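Local coordinates for protein ribulose bisphosphate carboxylase small chain (Galdieria sulphuraria, PDB 4F0H) that is the small subunit of ribulose bisphosphate carboxylase, probably helping to assemble and stabilise the large-subunit enzyme that fixes carbon dioxide, at residues B[36-39]-B[44-47]; B[77-82]-B[104-109]; B[108-113]-B[129-134]. One frame throughout, in Å; residues are numbered along the deposited sequence.

Interaction 1: B[36-39]-B[44-47]; sequences EYTN and RNSF
The flat amide of Asn45 meets Thr38 through its nitrogen end, ND2 lying 3.1 Å from Thr38 OG1, while two residues further on the ring of Phe47 has Ser46 CB over one face, 3.8 Å above its plane and over the ring centre. Thr38 and Asn45 reach for each other from opposite directions. In Thr38 the hydroxyl stands anti to the backbone N (chi1 -164°), which turns it out of the strand, and Asn45 answers with CG likewise anti (chi1 175°), extending the amide across the gap. Both groups are buried and both are tied to the turn between them: Asp40 N hydrogen-bonds Thr38 OG1, and Asn45 ND2 hydrogen-bonds Asp40 O. Asn45 OD1 makes a weak hydrogen bond to a basic side chain of another protein chain, presumably a large subunit.

The rest of the gap is bridged by water. One molecule donates to Glu36 OE2 at 2.6 Å and to Ser46 O at 2.9 Å, joining a buried carboxylate to the opposing backbone. A second lies 3.2 Å from Thr38 OG1 and donates only weakly to Phe47 O.

Asn45 is the centre of an inverse gamma turn, which bends the chain as it returns toward strand 49-50. Strands 32-38 and 49-50 pair antiparallel, and the loop between them is short, as in small subunits of non-green algae; in plants and green algae the corresponding loop is much longer.

Interaction 2: B[77-82]-B[104-109]; sequences NFYIKV and KHEPGF
Of segment 77-82, Tyr79 is the residue that reaches Glu106, and the residues before it lead up to that point. Asn77 turns its end away, and its ND2 hydrogen-bonds the terminal OXT of Tyr138; Phe78 sets its ring edge-to-face with Tyr37. At Tyr79 CG lies anti to the carbonyl carbon (chi1 -74°), and from there Tyr79 OH donates to Glu106 OE2 in a very short hydrogen bond of 2.5 Å. Glu106 OE2 lies at the ring edge, in its plane, 3.3 Å from Tyr79 CE2, and ring and carboxylate are only 23° from coplanar. Tyr138 OH also hydrogen-bonds OE2, so two phenols share one oxygen of this buried carboxylate. The other is occupied too: Gly108 N donates to the anti lone pair of Glu106 OE1 at 2.9 Å, which helps fix the rotation of the group. Beyond Tyr79 the strand leads away from this contact: Ile80 and Val82 pack on helix 61-74, whereas Lys81 makes a cation-pi contact with Trp48. In the sheet, strand 79-86 runs between antiparallel neighbours 32-38 and 93-101, and Glu106 sits on the connection from 93-101 to strand 109-115.

Interaction 3: B[108-113]-B[129-134]; sequences GFNLIR and ETYKPE
Asn110 on strand 109-115 and Tyr131 in the 3-10 segment that includes 129-131 face each other with their CA atoms 10.0 Å apart, so side chains and water must span the gap. The strand belongs to the antiparallel hairpin 109-115/121-127, the C-terminal extension of red-type small subunits, and the 3-10 segment follows its second strand. Asn110 holds CG anti to the backbone N (chi1 -167°), directing the amide out toward the tyrosine. Asn110 ND2 donates to Tyr131 OH at 3.1 Å, almost perfectly straight at 179° and in the plane of the amide. The two side chains cross at about a right angle, amide and ring planes 52° apart, and Tyr131 OH also lies 3.8 Å from Asn110 CB. Ile112, two residues on and also pointing toward the other segment, brings CD1 to 4.3 Å from Tyr131 OH. With an alanine in place of Asn110, ND2 is gone, and the Tyr131 hydroxyl would probably be left without this partner and the ring end freer to shift.

Neighbouring copies of the protein meet both segments: Asn110 packs on Thr130 of a neighbouring subunit, and Thr130 O accepts a hydrogen bond from Tyr128 OH of another. This fits the beta-barrel that such hairpins build around the fourfold axis in red-type enzymes.

At the base of the hairpin a water donates to Gly108 O and accepts from Glu129 N, joining the segments a second time. The turn is braced from within by a backbone bond, Lys132 N to Glu129 O, and by a salt bridge in which Lys132 NZ approaches the syn lone pair of Glu129 OE1 at 2.7 Å.

Overall arrangement
Interaction 1 closes before the other two open, and interaction 3 begins where interaction 2 ends. The centres of interactions 1 and 2 are about 11 Å apart. Those of interactions 2 and 3 are about 13 Å apart, and those of interactions 1 and 3 about 15 Å. Interactions 1 and 2 share the four-stranded sheet through neighbouring strands 32-38 and 79-86, whose backbones meet at Thr38 N and Tyr79 O. Interaction 2 then passes into interaction 3 through Gly108 and Phe109, where the connection from the sheet enters the C-terminal hairpin. The turn after that hairpin comes back to the sheet side, with Glu134 packing on Asn39. The set thus joins the sheet to the hairpin, which meets neighbouring small subunits in the 16-chain assembly.

Interaction 1: B[36-39]-B[44-47]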
# COMPACT_ATOMS: atom_id res chain seq x y z
N GLU B 36 46.83 2.90 17.60
CA GLU B 36 46.20 2.11 16.52
C GLU B 36 46.82 2.55 15.18
O GLU B 36 47.22 3.74 15.02
CB GLU B 36 44.72 2.38 16.49
CG GLU B 36 44.05 2.23 17.88
CD GLU B 36 42.48 2.32 17.84
OE1 GLU B 36 41.83 1.96 18.83
OE2 GLU B 36 41.89 2.70 16.84
N TYR B 37 46.87 1.64 14.24
CA TYR B 37 47.56 1.94 13.00
C TYR B 37 46.82 1.41 11.78
O TYR B 37 46.08 0.47 11.85
CB TYR B 37 49.00 1.41 13.05
CG TYR B 37 49.11 -0.08 13.15
CD1 TYR B 37 49.11 -0.71 14.34
CD2 TYR B 37 49.26 -0.84 11.99
CE1 TYR B 37 49.13 -2.08 14.42
CE2 TYR B 37 49.36 -2.19 12.03
CZ TYR B 37 49.33 -2.80 13.28
OH TYR B 37 49.45 -4.14 13.35
N THR B 38 46.99 2.03 10.62
CA THR B 38 46.26 1.50 9.49
C THR B 38 46.92 1.94 8.22
O THR B 38 47.57 2.98 8.20
CB THR B 38 44.80 1.99 9.45
OG1 THR B 38 44.10 1.14 8.54
CG2 THR B 38 44.72 3.41 8.87
N ASN B 39 46.74 1.19 7.13
CA ASN B 39 47.13 1.68 5.81
C ASN B 39 45.91 1.61 4.81
O ASN B 39 46.09 1.63 3.63
CB ASN B 39 48.41 0.98 5.22
CG ASN B 39 48.25 -0.54 4.98
OD1 ASN B 39 47.16 -1.08 4.99
ND2 ASN B 39 49.40 -1.26 4.86
N ARG B 44 35.74 5.95 6.58
CA ARG B 44 34.76 5.09 7.23
C ARG B 44 35.40 3.78 7.69
O ARG B 44 34.69 2.86 7.98
CB ARG B 44 33.58 4.77 6.32
CG ARG B 44 32.94 5.98 5.61
CD ARG B 44 31.98 6.80 6.51
NE ARG B 44 30.86 6.01 7.06
CZ ARG B 44 29.68 5.79 6.47
NH1 ARG B 44 29.39 6.29 5.28
NH2 ARG B 44 28.76 5.06 7.09
N ASN B 45 36.74 3.68 7.63
CA ASN B 45 37.48 2.54 8.16
C ASN B 45 37.59 2.71 9.66
O ASN B 45 38.53 3.28 10.21
CB ASN B 45 38.87 2.36 7.45
CG ASN B 45 39.68 1.27 8.05
OD1 ASN B 45 39.12 0.33 8.50
ND2 ASN B 45 41.01 1.39 8.06
N SER B 46 36.55 2.27 10.35
CA SER B 46 36.37 2.60 11.74
C SER B 46 37.33 1.84 12.67
O SER B 46 37.57 2.25 13.80
CB SER B 46 34.96 2.17 12.13
OG SER B 46 34.04 3.10 11.65
N PHE B 47 37.82 0.70 12.19
CA PHE B 47 38.57 -0.24 13.01
C PHE B 47 39.98 -0.34 12.44
O PHE B 47 40.27 -1.24 11.61
CB PHE B 47 37.83 -1.61 13.01
CG PHE B 47 36.41 -1.47 13.49
CD1 PHE B 47 36.17 -1.04 14.79
CD2 PHE B 47 35.32 -1.65 12.65
CE1 PHE B 47 34.83 -0.78 15.25
CE2 PHE B 47 34.01 -1.37 13.10
CZ PHE B 47 33.79 -1.00 14.45
O HOH W 1 40.21 2.75 14.91
O HOH W 2 42.92 -1.68 9.52

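Interaction 2: B[77-82]-B[104-109]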
# COMPACT_ATOMS: atom_id res chain seq x y z
N ASN B 77 55.60 3.10 7.74
CA ASN B 77 54.81 3.55 6.57
C ASN B 77 53.28 3.26 6.63
O ASN B 77 52.61 2.94 5.62
CB ASN B 77 55.42 3.00 5.30
CG ASN B 77 55.32 1.54 5.23
OD1 ASN B 77 55.24 0.84 6.27
ND2 ASN B 77 55.28 1.02 4.01
N PHE B 78 52.76 3.37 7.84
CA PHE B 78 51.35 3.29 8.16
C PHE B 78 51.02 4.61 8.81
O PHE B 78 51.92 5.23 9.41
CB PHE B 78 51.17 2.21 9.22
CG PHE B 78 51.20 0.80 8.67
CD1 PHE B 78 52.44 0.18 8.38
CD2 PHE B 78 50.00 0.08 8.46
CE1 PHE B 78 52.51 -1.15 7.86
CE2 PHE B 78 50.04 -1.26 7.94
CZ PHE B 78 51.32 -1.86 7.64
N TYR B 79 49.76 5.02 8.76
CA TYR B 79 49.22 6.05 9.70
C TYR B 79 49.11 5.39 11.04
O TYR B 79 48.75 4.18 11.10
CB TYR B 79 47.79 6.45 9.31
CG TYR B 79 47.79 7.32 8.10
CD1 TYR B 79 47.88 8.69 8.19
CD2 TYR B 79 47.76 6.76 6.83
CE1 TYR B 79 47.98 9.45 7.05
CE2 TYR B 79 47.82 7.53 5.69
CZ TYR B 79 47.96 8.88 5.81
OH TYR B 79 47.97 9.66 4.63
N ILE B 80 49.38 6.17 12.09
CA ILE B 80 49.33 5.70 13.50
C ILE B 80 48.71 6.83 14.26
O ILE B 80 49.12 8.03 14.10
CB ILE B 80 50.79 5.43 14.07
CG1 ILE B 80 51.59 4.50 13.11
CG2 ILE B 80 50.77 4.97 15.52
CD1 ILE B 80 53.07 4.18 13.59
N LYS B 81 47.75 6.48 15.12
CA LYS B 81 47.10 7.45 15.94
C LYS B 81 47.04 7.06 17.39
O LYS B 81 47.12 5.88 17.76
CB LYS B 81 45.67 7.73 15.46
CG LYS B 81 44.79 6.46 15.37
CD LYS B 81 43.39 6.82 14.92
CE LYS B 81 42.35 5.73 15.23
NZ LYS B 81 41.22 5.93 14.28
N VAL B 82 46.85 8.08 18.23
CA VAL B 82 46.71 7.79 19.64
C VAL B 82 45.31 8.13 20.01
O VAL B 82 44.79 9.15 19.52
CB VAL B 82 47.71 8.62 20.50
CG1 VAL B 82 47.48 8.32 21.97
CG2 VAL B 82 49.13 8.20 20.13
N LYS B 104 55.10 8.65 3.96
CA LYS B 104 55.86 9.79 3.42
C LYS B 104 55.12 10.48 2.31
O LYS B 104 55.26 11.67 2.10
CB LYS B 104 57.25 9.35 2.91
CG LYS B 104 58.34 9.42 3.99
CD LYS B 104 59.42 8.33 3.79
CE LYS B 104 59.99 7.90 5.16
NZ LYS B 104 60.35 9.09 6.03
N HIS B 105 54.33 9.72 1.55
CA HIS B 105 53.53 10.39 0.52
C HIS B 105 52.13 9.83 0.56
O HIS B 105 51.94 8.62 0.56
CB HIS B 105 54.16 10.19 -0.87
CG HIS B 105 53.31 10.72 -1.98
ND1 HIS B 105 52.64 9.90 -2.87
CD2 HIS B 105 52.99 11.99 -2.32
CE1 HIS B 105 51.96 10.64 -3.73
NE2 HIS B 105 52.16 11.92 -3.42
N GLU B 106 51.14 10.71 0.59
CA GLU B 106 49.72 10.31 0.49
C GLU B 106 49.12 10.65 -0.90
O GLU B 106 48.94 11.81 -1.21
CB GLU B 106 48.88 11.02 1.56
CG GLU B 106 47.35 10.65 1.48
CD GLU B 106 47.15 9.10 1.53
OE1 GLU B 106 46.68 8.54 0.53
OE2 GLU B 106 47.48 8.42 2.54
N PRO B 107 48.84 9.64 -1.73
CA PRO B 107 48.22 9.94 -3.03
C PRO B 107 46.73 10.31 -2.97
O PRO B 107 46.23 10.96 -3.90
CB PRO B 107 48.38 8.64 -3.81
CG PRO B 107 48.25 7.61 -2.75
CD PRO B 107 49.09 8.21 -1.58
N GLY B 108 46.01 9.90 -1.90
CA GLY B 108 44.62 10.36 -1.74
C GLY B 108 43.62 9.33 -2.26
O GLY B 108 43.83 8.13 -2.11
N PHE B 109 42.52 9.81 -2.84
CA PHE B 109 41.31 9.00 -3.03
C PHE B 109 40.75 9.06 -4.41
O PHE B 109 40.74 10.10 -4.98
CB PHE B 109 40.18 9.44 -2.11
CG PHE B 109 40.44 9.14 -0.65
CD1 PHE B 109 40.98 10.11 0.19
CD2 PHE B 109 40.15 7.91 -0.12
CE1 PHE B 109 41.20 9.83 1.55
CE2 PHE B 109 40.38 7.64 1.23
CZ PHE B 109 40.90 8.60 2.07

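Interaction 3: B[108-113]-B[129-134]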
# COMPACT_ATOMS: atom_id res chain seq x y z
N GLY B 108 46.01 9.90 -1.90
CA GLY B 108 44.62 10.36 -1.74
C GLY B 108 43.62 9.33 -2.26
O GLY B 108 43.83 8.13 -2.11
N PHE B 109 42.52 9.81 -2.84
CA PHE B 109 41.31 9.00 -3.03
C PHE B 109 40.75 9.06 -4.41
O PHE B 109 40.74 10.10 -4.98
CB PHE B 109 40.18 9.44 -2.11
CG PHE B 109 40.44 9.14 -0.65
CD1 PHE B 109 40.98 10.11 0.19
CD2 PHE B 109 40.15 7.91 -0.12
CE1 PHE B 109 41.20 9.83 1.55
CE2 PHE B 109 40.38 7.64 1.23
CZ PHE B 109 40.90 8.60 2.07
N ASN B 110 40.30 7.93 -4.95
CA ASN B 110 39.55 7.91 -6.18
C ASN B 110 38.09 8.17 -5.82
O ASN B 110 37.63 7.64 -4.84
CB ASN B 110 39.69 6.55 -6.91
CG ASN B 110 39.15 6.63 -8.40
OD1 ASN B 110 38.90 7.74 -8.97
ND2 ASN B 110 38.97 5.49 -9.00
N LEU B 111 37.39 8.98 -6.61
CA LEU B 111 35.94 9.18 -6.44
C LEU B 111 35.19 8.47 -7.59
O LEU B 111 35.40 8.79 -8.78
CB LEU B 111 35.56 10.67 -6.33
CG LEU B 111 34.08 11.04 -6.27
CD1 LEU B 111 33.49 10.74 -4.99
CD2 LEU B 111 33.90 12.57 -6.53
N ILE B 112 34.31 7.52 -7.22
CA ILE B 112 33.57 6.69 -8.19
C ILE B 112 32.10 7.13 -8.20
O ILE B 112 31.52 7.32 -7.14
CB ILE B 112 33.66 5.23 -7.80
CG1 ILE B 112 35.15 4.83 -7.83
CG2 ILE B 112 32.88 4.42 -8.85
CD1 ILE B 112 35.60 4.04 -6.81
N ARG B 113 31.52 7.36 -9.38
CA ARG B 113 30.13 7.85 -9.47
C ARG B 113 29.32 6.82 -10.24
O ARG B 113 29.46 6.70 -11.47
CB ARG B 113 30.14 9.06 -10.32
CG ARG B 113 31.03 10.15 -9.73
CD ARG B 113 31.05 11.33 -10.69
NE ARG B 113 31.61 12.46 -9.98
CZ ARG B 113 32.87 12.86 -10.11
NH1 ARG B 113 33.69 12.21 -10.93
NH2 ARG B 113 33.28 13.96 -9.44
N GLU B 129 46.07 3.81 -2.37
CA GLU B 129 46.98 2.73 -1.95
C GLU B 129 46.22 1.41 -1.78
O GLU B 129 46.82 0.37 -1.75
CB GLU B 129 47.75 3.12 -0.71
CG GLU B 129 48.77 4.20 -1.10
CD GLU B 129 49.84 3.63 -2.05
OE1 GLU B 129 50.53 2.63 -1.67
OE2 GLU B 129 49.99 4.19 -3.14
N THR B 130 44.89 1.44 -1.66
CA THR B 130 44.22 0.16 -1.39
C THR B 130 43.94 -0.56 -2.70
O THR B 130 43.38 -1.63 -2.68
CB THR B 130 42.88 0.34 -0.65
OG1 THR B 130 42.02 1.16 -1.44
CG2 THR B 130 43.08 0.98 0.69
N TYR B 131 44.29 0.05 -3.84
CA TYR B 131 44.33 -0.78 -5.00
C TYR B 131 45.53 -1.72 -4.95
O TYR B 131 45.66 -2.59 -5.82
CB TYR B 131 44.37 0.01 -6.30
CG TYR B 131 43.09 0.75 -6.60
CD1 TYR B 131 41.96 0.08 -7.04
CD2 TYR B 131 43.03 2.13 -6.48
CE1 TYR B 131 40.81 0.75 -7.37
CE2 TYR B 131 41.88 2.81 -6.80
CZ TYR B 131 40.78 2.11 -7.22
OH TYR B 131 39.66 2.79 -7.55
N LYS B 132 46.39 -1.61 -3.92
CA LYS B 132 47.56 -2.54 -3.74
C LYS B 132 47.33 -3.42 -2.54
O LYS B 132 46.62 -3.00 -1.65
CB LYS B 132 48.81 -1.77 -3.46
CG LYS B 132 49.13 -0.71 -4.51
CD LYS B 132 50.43 -0.07 -4.10
CE LYS B 132 50.84 1.08 -4.98
NZ LYS B 132 51.59 1.94 -4.02
N PRO B 133 47.93 -4.65 -2.49
CA PRO B 133 47.85 -5.46 -1.25
C PRO B 133 48.49 -4.71 -0.05
O PRO B 133 49.42 -3.91 -0.23
CB PRO B 133 48.69 -6.70 -1.61
CG PRO B 133 48.47 -6.79 -3.14
CD PRO B 133 48.62 -5.38 -3.56
N GLU B 134 47.99 -4.96 1.15
CA GLU B 134 48.54 -4.37 2.39
C GLU B 134 50.06 -4.30 2.46
O GLU B 134 50.64 -3.29 2.92
CB GLU B 134 48.03 -5.16 3.60
CG GLU B 134 47.01 -4.37 4.33
CD GLU B 134 46.28 -5.15 5.41
OE1 GLU B 134 46.92 -5.63 6.37
OE2 GLU B 134 45.04 -5.25 5.31
O HOH W 3 45.79 6.25 -0.55